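Local coordinates for protein ubiquitin-like-specific protease 2 (Saccharomyces cerevisiae, PDB 5LNB) that removes SUMO from modified proteins as a cysteine protease of the C48 (Ulp1) family, the chain here being its catalytic domain, at residues Y61-I71 with I220-P230. Residues are numbered along the deposited sequence; the frame is centred on the assembly and turned at random.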
loop_
_atom_site.group_PDB
_atom_site.type_symbol
_atom_site.label_atom_id
_atom_site.label_comp_id
_atom_site.label_asym_id
_atom_site.label_seq_id
_atom_site.Cartn_x
_atom_site.Cartn_y
_atom_site.Cartn_z
ATOM N N TYR A 61 -7.014 -0.987 -5.628
ATOM C CA TYR A 61 -6.209 -0.978 -6.845
ATOM C C TYR A 61 -5.383 -2.245 -7.032
ATOM O O TYR A 61 -5.019 -2.567 -8.170
ATOM C CB TYR A 61 -5.309 0.257 -6.873
ATOM C CG TYR A 61 -6.112 1.508 -7.122
ATOM C CD1 TYR A 61 -6.899 1.624 -8.266
ATOM C CD2 TYR A 61 -6.125 2.554 -6.203
ATOM C CE1 TYR A 61 -7.666 2.755 -8.491
ATOM C CE2 TYR A 61 -6.888 3.691 -6.424
ATOM C CZ TYR A 61 -7.651 3.783 -7.564
ATOM O OH TYR A 61 -8.394 4.911 -7.789
ATOM N N ILE A 62 -5.101 -2.987 -5.964
ATOM C CA ILE A 62 -4.425 -4.266 -6.153
ATOM C C ILE A 62 -5.399 -5.317 -6.664
ATOM O O ILE A 62 -5.053 -6.140 -7.519
ATOM C CB ILE A 62 -3.736 -4.693 -4.851
ATOM C CG1 ILE A 62 -2.536 -3.773 -4.589
ATOM C CG2 ILE A 62 -3.299 -6.140 -4.935
ATOM C CD1 ILE A 62 -1.821 -4.058 -3.292
ATOM N N GLU A 63 -6.637 -5.290 -6.175
ATOM C CA GLU A 63 -7.662 -6.180 -6.704
ATOM C C GLU A 63 -7.931 -5.891 -8.174
ATOM O O GLU A 63 -8.158 -6.813 -8.966
ATOM C CB GLU A 63 -8.938 -6.041 -5.879
ATOM C CG GLU A 63 -8.811 -6.613 -4.480
ATOM C CD GLU A 63 -8.834 -8.143 -4.470
ATOM O OE1 GLU A 63 -9.541 -8.733 -5.320
ATOM O OE2 GLU A 63 -8.143 -8.753 -3.615
ATOM N N SER A 64 -7.918 -4.615 -8.557
ATOM C CA SER A 64 -8.070 -4.272 -9.966
ATOM C C SER A 64 -6.959 -4.897 -10.789
ATOM O O SER A 64 -7.205 -5.448 -11.870
ATOM C CB SER A 64 -8.080 -2.753 -10.134
ATOM O OG SER A 64 -7.876 -2.384 -11.485
ATOM N N SER A 65 -5.727 -4.836 -10.275
ATOM C CA SER A 65 -4.593 -5.461 -10.945
ATOM C C SER A 65 -4.786 -6.966 -11.066
ATOM O O SER A 65 -4.434 -7.567 -12.089
ATOM C CB SER A 65 -3.304 -5.138 -10.185
ATOM O OG SER A 65 -2.208 -5.854 -10.710
ATOM N N ILE A 66 -5.350 -7.595 -10.033
ATOM C CA ILE A 66 -5.615 -9.028 -10.112
ATOM C C ILE A 66 -6.717 -9.314 -11.127
ATOM O O ILE A 66 -6.620 -10.271 -11.905
ATOM C CB ILE A 66 -5.952 -9.593 -8.718
ATOM C CG1 ILE A 66 -4.711 -9.520 -7.811
ATOM C CG2 ILE A 66 -6.538 -11.026 -8.829
ATOM C CD1 ILE A 66 -4.960 -9.793 -6.349
ATOM N N GLU A 67 -7.772 -8.482 -11.148
ATOM C CA GLU A 67 -8.866 -8.689 -12.098
ATOM C C GLU A 67 -8.364 -8.649 -13.535
ATOM O O GLU A 67 -8.841 -9.399 -14.392
ATOM C CB GLU A 67 -9.957 -7.633 -11.913
ATOM C CG GLU A 67 -10.645 -7.620 -10.563
ATOM C CD GLU A 67 -11.614 -6.437 -10.423
ATOM O OE1 GLU A 67 -11.519 -5.683 -9.421
ATOM O OE2 GLU A 67 -12.457 -6.257 -11.333
ATOM N N LYS A 68 -7.422 -7.757 -13.827
ATOM C CA LYS A 68 -6.916 -7.612 -15.183
ATOM C C LYS A 68 -5.852 -8.643 -15.531
ATOM O O LYS A 68 -5.298 -8.585 -16.634
ATOM C CB LYS A 68 -6.356 -6.200 -15.383
ATOM C CG LYS A 68 -7.371 -5.093 -15.153
ATOM C CD LYS A 68 -6.816 -3.750 -15.599
ATOM C CE LYS A 68 -7.892 -2.672 -15.599
ATOM N NZ LYS A 68 -8.347 -2.336 -14.220
ATOM N N SER A 69 -5.563 -9.584 -14.630
ATOM C CA SER A 69 -4.514 -10.582 -14.833
ATOM C C SER A 69 -3.156 -9.928 -15.040
ATOM O O SER A 69 -2.283 -10.495 -15.695
ATOM C CB SER A 69 -4.825 -11.510 -16.011
ATOM O OG SER A 69 -6.215 -11.697 -16.150
ATOM N N ILE A 70 -2.968 -8.719 -14.508
ATOM C CA ILE A 70 -1.633 -8.139 -14.498
ATOM C C ILE A 70 -0.747 -8.912 -13.534
ATOM O O ILE A 70 0.442 -9.135 -13.793
ATOM C CB ILE A 70 -1.706 -6.646 -14.138
ATOM C CG1 ILE A 70 -2.495 -5.883 -15.200
ATOM C CG2 ILE A 70 -0.302 -6.068 -13.969
ATOM C CD1 ILE A 70 -2.707 -4.427 -14.857
ATOM N N ILE A 71 -1.313 -9.329 -12.405
ATOM C CA ILE A 71 -0.653 -10.202 -11.447
ATOM C C ILE A 71 -1.638 -11.303 -11.074
ATOM O O ILE A 71 -2.838 -11.209 -11.334
ATOM C CB ILE A 71 -0.187 -9.440 -10.188
ATOM C CG1 ILE A 71 -1.398 -8.820 -9.476
ATOM C CG2 ILE A 71 0.826 -8.356 -10.567
ATOM C CD1 ILE A 71 -1.175 -8.496 -8.024
ATOM N N ILE A 220 -1.291 6.007 -2.278
ATOM C CA ILE A 220 -2.326 5.328 -3.050
ATOM C C ILE A 220 -1.948 5.286 -4.527
ATOM O O ILE A 220 -2.004 4.231 -5.171
ATOM C CB ILE A 220 -3.686 6.014 -2.826
ATOM C CG1 ILE A 220 -4.162 5.801 -1.381
ATOM C CG2 ILE A 220 -4.736 5.543 -3.867
ATOM C CD1 ILE A 220 -5.350 6.677 -0.975
ATOM N N LEU A 221 -1.539 6.432 -5.087
ATOM C CA LEU A 221 -1.298 6.470 -6.524
ATOM C C LEU A 221 0.020 5.815 -6.909
ATOM O O LEU A 221 0.134 5.282 -8.019
ATOM C CB LEU A 221 -1.366 7.904 -7.036
ATOM C CG LEU A 221 -2.828 8.221 -7.411
ATOM C CD1 LEU A 221 -3.606 8.845 -6.261
ATOM C CD2 LEU A 221 -2.927 9.047 -8.658
ATOM N N ASN A 222 1.011 5.818 -6.012
ATOM C CA ASN A 222 2.261 5.129 -6.306
ATOM C C ASN A 222 2.058 3.620 -6.305
ATOM O O ASN A 222 2.542 2.918 -7.204
ATOM C CB ASN A 222 3.339 5.545 -5.301
ATOM C CG ASN A 222 3.808 6.984 -5.510
ATOM O OD1 ASN A 222 3.667 7.546 -6.602
ATOM N ND2 ASN A 222 4.357 7.583 -4.464
ATOM N N ILE A 223 1.319 3.110 -5.319
ATOM C CA ILE A 223 0.972 1.692 -5.309
ATOM C C ILE A 223 0.129 1.349 -6.527
ATOM O O ILE A 223 0.363 0.340 -7.202
ATOM C CB ILE A 223 0.257 1.327 -3.993
ATOM C CG1 ILE A 223 1.267 1.359 -2.833
ATOM C CG2 ILE A 223 -0.429 -0.030 -4.124
ATOM C CD1 ILE A 223 0.682 1.158 -1.459
ATOM N N ARG A 224 -0.854 2.189 -6.836
ATOM C CA ARG A 224 -1.672 1.960 -8.018
ATOM C C ARG A 224 -0.816 1.865 -9.271
ATOM O O ARG A 224 -0.997 0.960 -10.092
ATOM C CB ARG A 224 -2.701 3.076 -8.169
ATOM C CG ARG A 224 -3.516 2.951 -9.443
ATOM C CD ARG A 224 -4.519 4.080 -9.588
ATOM N NE ARG A 224 -5.305 3.918 -10.802
ATOM C CZ ARG A 224 -6.147 4.833 -11.276
ATOM N NH1 ARG A 224 -6.302 5.989 -10.644
ATOM N NH2 ARG A 224 -6.827 4.594 -12.389
ATOM N N LYS A 225 0.123 2.801 -9.440
ATOM C CA LYS A 225 0.978 2.770 -10.622
ATOM C C LYS A 225 1.828 1.505 -10.645
ATOM O O LYS A 225 1.971 0.860 -11.688
ATOM C CB LYS A 225 1.863 4.014 -10.670
ATOM C CG LYS A 225 2.871 4.020 -11.812
ATOM C CD LYS A 225 2.196 4.011 -13.176
ATOM C CE LYS A 225 1.209 5.169 -13.307
ATOM N NZ LYS A 225 0.747 5.362 -14.717
ATOM N N PHE A 226 2.405 1.136 -9.501
ATOM C CA PHE A 226 3.234 -0.066 -9.449
ATOM C C PHE A 226 2.482 -1.279 -9.994
ATOM O O PHE A 226 3.028 -2.056 -10.786
ATOM C CB PHE A 226 3.702 -0.316 -8.010
ATOM C CG PHE A 226 4.562 -1.543 -7.852
ATOM C CD1 PHE A 226 3.980 -2.802 -7.685
ATOM C CD2 PHE A 226 5.952 -1.443 -7.857
ATOM C CE1 PHE A 226 4.771 -3.941 -7.535
ATOM C CE2 PHE A 226 6.752 -2.575 -7.709
ATOM C CZ PHE A 226 6.162 -3.832 -7.547
ATOM N N PHE A 227 1.216 -1.442 -9.608
ATOM C CA PHE A 227 0.470 -2.643 -9.965
ATOM C C PHE A 227 -0.263 -2.540 -11.296
ATOM O O PHE A 227 -0.901 -3.509 -11.710
ATOM C CB PHE A 227 -0.493 -3.006 -8.848
ATOM C CG PHE A 227 0.185 -3.672 -7.696
ATOM C CD1 PHE A 227 0.506 -5.020 -7.755
ATOM C CD2 PHE A 227 0.546 -2.946 -6.573
ATOM C CE1 PHE A 227 1.155 -5.634 -6.703
ATOM C CE2 PHE A 227 1.188 -3.554 -5.520
ATOM C CZ PHE A 227 1.501 -4.899 -5.584
ATOM N N GLU A 228 -0.158 -1.418 -12.000
ATOM C CA GLU A 228 -0.487 -1.464 -13.417
ATOM C C GLU A 228 0.593 -2.188 -14.222
ATOM O O GLU A 228 0.292 -2.713 -15.299
ATOM C CB GLU A 228 -0.723 -0.048 -13.945
ATOM C CG GLU A 228 -1.894 0.623 -13.237
ATOM C CD GLU A 228 -2.131 2.073 -13.652
ATOM O OE1 GLU A 228 -1.175 2.749 -14.114
ATOM O OE2 GLU A 228 -3.290 2.532 -13.505
ATOM N N ASN A 229 1.840 -2.251 -13.716
ATOM C CA ASN A 229 2.915 -3.005 -14.363
ATOM C C ASN A 229 4.106 -3.120 -13.413
ATOM O O ASN A 229 5.015 -2.278 -13.436
ATOM C CB ASN A 229 3.339 -2.348 -15.678
ATOM C CG ASN A 229 4.304 -3.217 -16.481
ATOM O OD1 ASN A 229 5.052 -4.016 -15.918
ATOM N ND2 ASN A 229 4.297 -3.052 -17.798
ATOM N N PRO A 230 4.133 -4.147 -12.559
ATOM C CA PRO A 230 5.190 -4.236 -11.540
ATOM C C PRO A 230 6.586 -4.432 -12.115
ATOM O O PRO A 230 7.529 -3.752 -11.696
ATOM C CB PRO A 230 4.752 -5.440 -10.699
ATOM C CG PRO A 230 3.260 -5.485 -10.883
ATOM C CD PRO A 230 3.049 -5.112 -12.314
HETATM O O HOH W 1 -3.551 -0.766 -10.259
HETATM O O HOH W 2 -6.019 6.664 -8.185
#
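Fully extended from CG to NE, with CG trans to the backbone N (chi1 176°), Arg-224 lays its aliphatic chain across the ring of Tyr-61, which leans toward it with CG anti to its own carbonyl carbon. CD sits over the ring centre in a CH-pi contact, 3.6 Å from the centroid of the Tyr-61 ring, and the guanidinium continues over the rim, its plane 4° from that of the ring. CE2 of Tyr-61 meets CG2 of Ile-220 at the ring edge, and Leu-268 of helix 264-285 touches both residues. Two waters extend the join: one donates to the carbonyl O atoms of Tyr-61 and Arg-224, while the other accepts from Arg-224 NH1 at 2.6 Å and bonds weakly to Tyr-61 OH.

The next turn illustrates how the same nearly parallel helices, whose short segments' axes approach to 9.1 Å, become apolar on their buried side. Phe-227 is sandwiched, CG1 of Ile-62 over one ring face and CD1 of Phe-226 over the other; Val-76 and Val-114 of the central sheet line this core. Ser-65 OG donates to Phe-227 O at 2.9 Å, with a C=O...O angle of 140° and a slight tilt from the carbonyl plane. Beyond the Schellman turn at Ser-69, Ile-71 brings CD1 to Phe-227 and CG2 to the Pro-230 ring.

Replacing Tyr-61 with an alanine would probably deprive the Arg-224 chain of its flat support and let the guanidinium turn more freely. NE also makes a long salt bridge to Glu-228 OE2, in a network with Lys-225. The aliphatic chain of Arg-224 and the Tyr-61 ring thus meet on the more accessible side of two helices of the Ulp1-type catalytic domain, whereas the buried side relies on apolar contact and one hydroxyl-to-carbonyl bond.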